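Local coordinates for protein short chain dehydrogenase (Leptospira borgpetersenii serovar Hardjo-bovis, PDB 6UH2) that binds NAD+ in a Rossmann-type fold and is probably an oxidoreductase of the short-chain dehydrogenase/reductase family, acting on CH-OH groups, at residues B[39-44]-B[59-64]; B[46-51]-B[65-70]. All blocks are in the same frame, centred on the assembly; numbering follows the deposited sequence.

From the N terminus the chain runs through helix 31-42, whose last turn enters contact 1, then along strand 46-51, the first half of contact 2. A loop follows and returns at 59-64 to close contact 1, and the chain passes directly into 65-70 to close contact 2. The two contacts therefore cross in sequence instead of nesting, and their centres lie about 13 Å apart. They are joined physically as well: Arg63 O, in contact 1, lies 2.9 Å from Val47 N, in contact 2, a probable hydrogen bond. Contact 1 ties the end of the helix to the loop, while contact 2 pairs the two strands and ends at the adenosine part of NAD.

Contact 1: B[39-44]-B[59-64]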
loop_
_atom_site.group_PDB
_atom_site.type_symbol
_atom_site.label_atom_id
_atom_site.label_comp_id
_atom_site.label_asym_id
_atom_site.label_seq_id
_atom_site.Cartn_x
_atom_site.Cartn_y
_atom_site.Cartn_z
ATOM N N SER B 39 2.576 -6.936 16.969
ATOM C CA SER B 39 1.406 -6.216 16.464
ATOM C C SER B 39 0.231 -7.156 16.210
ATOM O O SER B 39 -0.910 -6.852 16.582
ATOM C CB SER B 39 1.773 -5.462 15.188
ATOM O OG SER B 39 2.710 -4.449 15.480
ATOM N N TYR B 40 0.486 -8.303 15.579
ATOM C CA TYR B 40 -0.595 -9.253 15.352
ATOM C C TYR B 40 -1.154 -9.789 16.664
ATOM O O TYR B 40 -2.372 -9.939 16.809
ATOM C CB TYR B 40 -0.117 -10.403 14.472
ATOM C CG TYR B 40 -0.244 -10.128 12.993
ATOM C CD1 TYR B 40 -1.495 -10.016 12.391
ATOM C CD2 TYR B 40 0.884 -9.990 12.197
ATOM C CE1 TYR B 40 -1.614 -9.772 11.017
ATOM C CE2 TYR B 40 0.774 -9.743 10.839
ATOM C CZ TYR B 40 -0.469 -9.643 10.254
ATOM O OH TYR B 40 -0.563 -9.406 8.900
ATOM N N LEU B 41 -0.289 -10.071 17.642
ATOM C CA LEU B 41 -0.805 -10.515 18.938
ATOM C C LEU B 41 -1.681 -9.448 19.590
ATOM O O LEU B 41 -2.666 -9.776 20.263
ATOM C CB LEU B 41 0.348 -10.890 19.870
ATOM C CG LEU B 41 1.131 -12.148 19.507
ATOM C CD1 LEU B 41 2.368 -12.245 20.388
ATOM C CD2 LEU B 41 0.248 -13.397 19.635
ATOM N N SER B 42 -1.358 -8.166 19.391
ATOM C CA SER B 42 -2.130 -7.127 20.060
ATOM C C SER B 42 -3.519 -6.947 19.451
ATOM O O SER B 42 -4.407 -6.412 20.125
ATOM C CB SER B 42 -1.366 -5.806 20.046
ATOM O OG SER B 42 -1.477 -5.191 18.775
ATOM N N VAL B 43 -3.737 -7.399 18.215
ATOM C CA VAL B 43 -5.065 -7.360 17.602
ATOM C C VAL B 43 -5.700 -8.749 17.632
ATOM O O VAL B 43 -6.520 -9.087 16.772
ATOM C CB VAL B 43 -5.007 -6.791 16.170
ATOM C CG1 VAL B 43 -4.579 -5.317 16.224
ATOM C CG2 VAL B 43 -4.052 -7.601 15.278
ATOM N N SER B 44 -5.321 -9.557 18.628
ATOM C CA SER B 44 -5.954 -10.825 19.005
ATOM C C SER B 44 -5.699 -11.974 18.034
ATOM O O SER B 44 -6.327 -13.033 18.173
ATOM C CB SER B 44 -7.469 -10.668 19.206
ATOM O OG SER B 44 -7.728 -9.775 20.272
ATOM N N TYR B 59 6.618 -13.168 25.039
ATOM C CA TYR B 59 5.320 -12.544 24.806
ATOM C C TYR B 59 4.278 -12.920 25.855
ATOM O O TYR B 59 3.268 -12.217 25.975
ATOM C CB TYR B 59 4.817 -12.896 23.407
ATOM C CG TYR B 59 5.720 -12.368 22.323
ATOM C CD1 TYR B 59 5.728 -11.015 22.006
ATOM C CD2 TYR B 59 6.566 -13.215 21.618
ATOM C CE1 TYR B 59 6.554 -10.514 21.021
ATOM C CE2 TYR B 59 7.400 -12.723 20.618
ATOM C CZ TYR B 59 7.390 -11.371 20.326
ATOM O OH TYR B 59 8.216 -10.873 19.339
ATOM N N LYS B 60 4.503 -13.993 26.617
ATOM C CA LYS B 60 3.599 -14.411 27.695
ATOM C C LYS B 60 2.157 -14.509 27.194
ATOM O O LYS B 60 1.217 -13.984 27.796
ATOM C CB LYS B 60 3.708 -13.459 28.892
ATOM N N SER B 61 1.988 -15.182 26.060
ATOM C CA SER B 61 0.681 -15.313 25.433
ATOM C C SER B 61 0.482 -16.747 24.985
ATOM O O SER B 61 1.331 -17.297 24.274
ATOM C CB SER B 61 0.541 -14.379 24.228
ATOM O OG SER B 61 -0.598 -14.731 23.468
ATOM N N ASN B 62 -0.646 -17.344 25.369
ATOM C CA ASN B 62 -0.987 -18.648 24.814
ATOM C C ASN B 62 -1.528 -18.549 23.390
ATOM O O ASN B 62 -1.921 -19.566 22.817
ATOM C CB ASN B 62 -1.982 -19.393 25.718
ATOM C CG ASN B 62 -3.320 -18.680 25.864
ATOM O OD1 ASN B 62 -3.608 -17.697 25.178
ATOM N ND2 ASN B 62 -4.155 -19.192 26.771
ATOM N N ARG B 63 -1.537 -17.356 22.801
ATOM C CA ARG B 63 -1.842 -17.197 21.388
ATOM C C ARG B 63 -0.582 -17.112 20.533
ATOM O O ARG B 63 -0.686 -16.898 19.320
ATOM C CB ARG B 63 -2.733 -15.970 21.188
ATOM C CG ARG B 63 -4.021 -16.075 21.982
ATOM C CD ARG B 63 -4.938 -14.887 21.770
ATOM N NE ARG B 63 -5.626 -14.948 20.485
ATOM C CZ ARG B 63 -6.742 -15.644 20.272
ATOM N NH1 ARG B 63 -7.298 -16.336 21.260
ATOM N NH2 ARG B 63 -7.319 -15.640 19.078
ATOM N N PHE B 64 0.600 -17.318 21.128
ATOM C CA PHE B 64 1.870 -17.292 20.415
ATOM C C PHE B 64 2.573 -18.638 20.522
ATOM O O PHE B 64 2.576 -19.261 21.581
ATOM C CB PHE B 64 2.814 -16.212 20.957
ATOM C CG PHE B 64 4.178 -16.245 20.320
ATOM C CD1 PHE B 64 4.365 -15.743 19.051
ATOM C CD2 PHE B 64 5.260 -16.805 20.982
ATOM C CE1 PHE B 64 5.612 -15.775 18.441
ATOM C CE2 PHE B 64 6.517 -16.848 20.383
ATOM C CZ PHE B 64 6.692 -16.329 19.113
#
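The end of helix 31-42 faces the loop that leads into strand 64-68, the nearest CA atoms, of Leu41 and Arg63, being 7.2 Å apart. Leu41 is the hub. A chi1 of -69° swings its branched end toward the loop, where the two methyl groups take different partners: Leu41 CD1 lies 3.9 Å from Tyr59 CG, while Leu41 CD2 comes to 3.6 Å from the backbone O of Arg63. Both methyls also touch Phe64 CB. The aromatic pair is itself packed, since Tyr59 CD2 sits over the centre of the Phe64 ring, 3.7 Å above its plane.

The polar part lies at the helix terminus, where Ser44, with positive phi, is the C-prime residue of a Schellman motif (Ser44 N to Leu41 O, Ala45 N to Tyr40 O). Arg63, its chain bent at chi3 (76°), sends NH2 to Ser44 O at 2.9 Å with an N-H...O angle of 132°. Ser61 OG accepts from Arg63 N at 2.9 Å, an ST turn that shapes the backbone leading into this arginine. A guanidinium group thus meets a carbonyl just past the helix C terminus through one bent bond, its acceptor tilted from the guanidinium plane, and a weak one from NE; the helix dipole would probably favour it there.

Contact 2: B[46-51]-B[65-70]; sequences RVICLD and EWIQAD. With NAD (nicotinamide-adenine-dinucleotide), chain D.
Strands 46-51 and 64-68 form a parallel pair at one edge of the Rossmann-type sheet of this chain; the end of 46-51 and the residues just past 64-68 hold the adenosine half of NAD. The axes of segments 46-51 and 65-68 come within 4.7 Å, 20° from parallel. The backbone bonds alternate as parallel pairing requires: Glu65 N gives to Val47 O, Cys49 N to Glu65 O, and Ile67 N to Cys49 O, the last at 2.8 Å and almost straight (176°). Toward the cofactor the pairing slackens, Asp51 N to Ile67 O being weak.

On the face bearing Ile48, Leu50 and Ile67, the Ile67 side chain meets two neighbours. Its CD1 touches Ile48 CG2 at 3.5 Å, and its CB packs tightly against Leu50 CD2, also at 3.5 Å, the two side chains running side by side. The other face carries Cys49 and Trp66. Cys49 SG is 3.9 Å from Trp66 CD1, an oblique sulfur-aromatic contact. With CG anti to the backbone N (chi1 169°), the indole reaches along the strand and its NE1 donates to Asp51 O at 2.9 Å. Ala69 N makes a longer bond to that oxygen from the opposite face, well above the carbonyl plane; the indole N-H is less displaced.

Asp51 clasps the adenosine ribose with both carboxylate oxygens: OD1 accepts from NAD O2B and OD2 from O3B, each at 2.6 Å. An acidic residue at the end of this strand is consistent with the NAD preference known in such folds. Asp70 OD1 accepts from the adenine amine N6A at 3.0 Å.

Ser29 N and Glu53 N also bond to the Asp51 carboxylate, and Lys89 forms a salt bridge with Glu65. Strand 22-26 continues the sheet beside 46-51, helix 74-86 packs against Ile48, Ile67 and Ala69, and helix 31-42 touches Val47.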
loop_
_atom_site.group_PDB
_atom_site.type_symbol
_atom_site.label_atom_id
_atom_site.label_comp_id
_atom_site.label_asym_id
_atom_site.label_seq_id
_atom_site.Cartn_x
_atom_site.Cartn_y
_atom_site.Cartn_z
ATOM N N ARG B 46 -3.699 -15.225 16.437
ATOM C CA ARG B 46 -2.759 -16.257 16.859
ATOM C C ARG B 46 -1.578 -16.209 15.902
ATOM O O ARG B 46 -1.758 -15.985 14.704
ATOM C CB ARG B 46 -3.406 -17.642 16.854
ATOM C CG ARG B 46 -4.503 -17.830 17.947
ATOM C CD ARG B 46 -5.313 -19.111 17.712
ATOM N NE ARG B 46 -6.292 -18.921 16.639
ATOM C CZ ARG B 46 -6.655 -19.862 15.774
ATOM N NH1 ARG B 46 -6.120 -21.072 15.845
ATOM N NH2 ARG B 46 -7.556 -19.587 14.838
ATOM N N VAL B 47 -0.368 -16.370 16.438
ATOM C CA VAL B 47 0.851 -16.181 15.658
ATOM C C VAL B 47 1.766 -17.376 15.858
ATOM O O VAL B 47 2.013 -17.791 16.997
ATOM C CB VAL B 47 1.594 -14.888 16.040
ATOM C CG1 VAL B 47 2.876 -14.762 15.198
ATOM C CG2 VAL B 47 0.692 -13.679 15.847
ATOM N N ILE B 48 2.259 -17.932 14.754
ATOM C CA ILE B 48 3.303 -18.948 14.780
ATOM C C ILE B 48 4.546 -18.337 14.143
ATOM O O ILE B 48 4.509 -17.884 12.991
ATOM C CB ILE B 48 2.876 -20.233 14.053
ATOM C CG1 ILE B 48 1.675 -20.871 14.754
ATOM C CG2 ILE B 48 4.044 -21.218 13.991
ATOM C CD1 ILE B 48 1.061 -22.036 14.013
ATOM N N CYS B 49 5.639 -18.318 14.888
ATOM C CA CYS B 49 6.918 -17.843 14.374
ATOM C C CYS B 49 7.787 -19.043 14.008
ATOM O O CYS B 49 8.017 -19.919 14.850
ATOM C CB CYS B 49 7.622 -16.966 15.410
ATOM S SG CYS B 49 9.361 -16.669 14.993
ATOM N N LEU B 50 8.254 -19.091 12.754
ATOM C CA LEU B 50 9.227 -20.082 12.300
ATOM C C LEU B 50 10.574 -19.392 12.141
ATOM O O LEU B 50 10.722 -18.510 11.288
ATOM C CB LEU B 50 8.830 -20.724 10.967
ATOM C CG LEU B 50 7.542 -21.512 10.777
ATOM C CD1 LEU B 50 7.569 -22.185 9.414
ATOM C CD2 LEU B 50 7.371 -22.540 11.871
ATOM N N ASP B 51 11.562 -19.816 12.931
ATOM C CA ASP B 51 12.842 -19.120 12.976
ATOM C C ASP B 51 13.821 -20.052 13.669
ATOM O O ASP B 51 13.419 -20.730 14.622
ATOM C CB ASP B 51 12.684 -17.792 13.738
ATOM C CG ASP B 51 13.817 -16.797 13.473
ATOM O OD1 ASP B 51 15.004 -17.164 13.618
ATOM O OD2 ASP B 51 13.510 -15.627 13.151
ATOM N N GLU B 65 3.191 -19.069 19.427
ATOM C CA GLU B 65 3.988 -20.289 19.398
ATOM C C GLU B 65 5.236 -20.064 18.548
ATOM O O GLU B 65 5.139 -19.555 17.428
ATOM C CB GLU B 65 3.164 -21.456 18.832
ATOM C CG GLU B 65 3.951 -22.719 18.581
ATOM C CD GLU B 65 3.068 -23.879 18.154
ATOM O OE1 GLU B 65 1.841 -23.681 18.003
ATOM O OE2 GLU B 65 3.599 -24.992 17.976
ATOM N N TRP B 66 6.400 -20.439 19.076
ATOM C CA TRP B 66 7.646 -20.438 18.313
ATOM C C TRP B 66 7.986 -21.864 17.912
ATOM O O TRP B 66 7.994 -22.769 18.755
ATOM C CB TRP B 66 8.810 -19.844 19.110
ATOM C CG TRP B 66 10.177 -20.068 18.457
ATOM C CD1 TRP B 66 10.561 -19.711 17.182
ATOM C CD2 TRP B 66 11.316 -20.692 19.054
ATOM N NE1 TRP B 66 11.869 -20.093 16.955
ATOM C CE2 TRP B 66 12.356 -20.686 18.093
ATOM C CE3 TRP B 66 11.564 -21.255 20.312
ATOM C CZ2 TRP B 66 13.618 -21.221 18.357
ATOM C CZ3 TRP B 66 12.822 -21.787 20.571
ATOM C CH2 TRP B 66 13.830 -21.769 19.600
ATOM N N ILE B 67 8.262 -22.064 16.630
ATOM C CA ILE B 67 8.749 -23.343 16.136
ATOM C C ILE B 67 10.170 -23.135 15.639
ATOM O O ILE B 67 10.402 -22.377 14.691
ATOM C CB ILE B 67 7.842 -23.908 15.035
ATOM C CG1 ILE B 67 6.423 -24.102 15.586
ATOM C CG2 ILE B 67 8.420 -25.209 14.503
ATOM C CD1 ILE B 67 5.401 -24.450 14.528
ATOM N N GLN B 68 11.124 -23.795 16.283
ATOM C CA GLN B 68 12.506 -23.732 15.817
ATOM C C GLN B 68 12.609 -24.452 14.475
ATOM O O GLN B 68 12.408 -25.669 14.396
ATOM C CB GLN B 68 13.424 -24.354 16.862
ATOM C CG GLN B 68 14.901 -24.366 16.487
ATOM C CD GLN B 68 15.742 -25.052 17.558
ATOM O OE1 GLN B 68 15.327 -25.156 18.707
ATOM N NE2 GLN B 68 16.915 -25.538 17.178
ATOM N N ALA B 69 12.921 -23.710 13.412
ATOM C CA ALA B 69 12.835 -24.276 12.075
ATOM C C ALA B 69 13.765 -23.541 11.127
ATOM O O ALA B 69 14.054 -22.355 11.300
ATOM C CB ALA B 69 11.409 -24.210 11.524
ATOM N N ASP B 70 14.195 -24.268 10.099
ATOM C CA ASP B 70 15.068 -23.768 9.047
ATOM C C ASP B 70 14.298 -23.883 7.739
ATOM O O ASP B 70 14.067 -24.997 7.252
ATOM C CB ASP B 70 16.363 -24.577 9.024
ATOM C CG ASP B 70 17.286 -24.203 7.870
ATOM O OD1 ASP B 70 16.920 -23.378 7.005
ATOM O OD2 ASP B 70 18.397 -24.761 7.842
HETATM P PA NAD D . 16.875 -9.657 10.854
HETATM O O1A NAD D . 18.307 -10.079 10.440
HETATM O O2A NAD D . 16.661 -8.821 12.117
HETATM O O5B NAD D . 15.882 -10.958 10.932
HETATM C C5B NAD D . 15.879 -12.003 9.978
HETATM C C4B NAD D . 15.314 -13.176 10.732
HETATM O O4B NAD D . 15.281 -14.264 9.734
HETATM C C3B NAD D . 16.201 -13.644 11.897
HETATM O O3B NAD D . 15.404 -13.874 13.084
HETATM C C2B NAD D . 16.744 -14.989 11.394
HETATM O O2B NAD D . 16.985 -15.912 12.465
HETATM C C1B NAD D . 15.655 -15.446 10.396
HETATM N N9A NAD D . 16.255 -16.468 9.545
HETATM C C8A NAD D . 17.543 -16.506 9.010
HETATM N N7A NAD D . 17.751 -17.613 8.351
HETATM C C5A NAD D . 16.572 -18.348 8.470
HETATM C C6A NAD D . 16.184 -19.605 8.016
HETATM N N6A NAD D . 16.999 -20.391 7.287
HETATM N N1A NAD D . 14.943 -20.025 8.304
HETATM C C2A NAD D . 14.122 -19.258 9.024
HETATM N N3A NAD D . 14.410 -18.050 9.514
HETATM C C4A NAD D . 15.650 -17.636 9.208
HETATM O O3 NAD D . 16.161 -8.903 9.612
HETATM P PN NAD D . 15.087 -7.703 9.516
HETATM O O1N NAD D . 15.800 -6.338 9.346
HETATM O O2N NAD D . 14.008 -7.969 10.569
HETATM O O5D NAD D . 14.557 -8.094 7.971
HETATM C C5D NAD D . 13.344 -8.802 7.828
HETATM C C4D NAD D . 13.024 -8.814 6.336
HETATM O O4D NAD D . 13.023 -7.443 5.770
HETATM C C3D NAD D . 14.131 -9.531 5.564
HETATM O O3D NAD D . 13.590 -10.218 4.429
HETATM C C2D NAD D . 15.048 -8.400 5.004
HETATM O O2D NAD D . 15.720 -8.752 3.806
HETATM C C1D NAD D . 13.962 -7.320 4.735
HETATM N N1N NAD D . 14.481 -5.907 4.776
HETATM C C2N NAD D . 15.129 -5.423 5.872
HETATM C C3N NAD D . 15.584 -4.128 5.859
HETATM C C7N NAD D . 16.297 -3.610 7.060
HETATM O O7N NAD D . 16.861 -2.530 6.975
HETATM N N7N NAD D . 16.282 -4.351 8.191
HETATM C C4N NAD D . 15.359 -3.340 4.716
HETATM C C5N NAD D . 14.712 -3.855 3.632
HETATM C C6N NAD D . 14.261 -5.172 3.678
#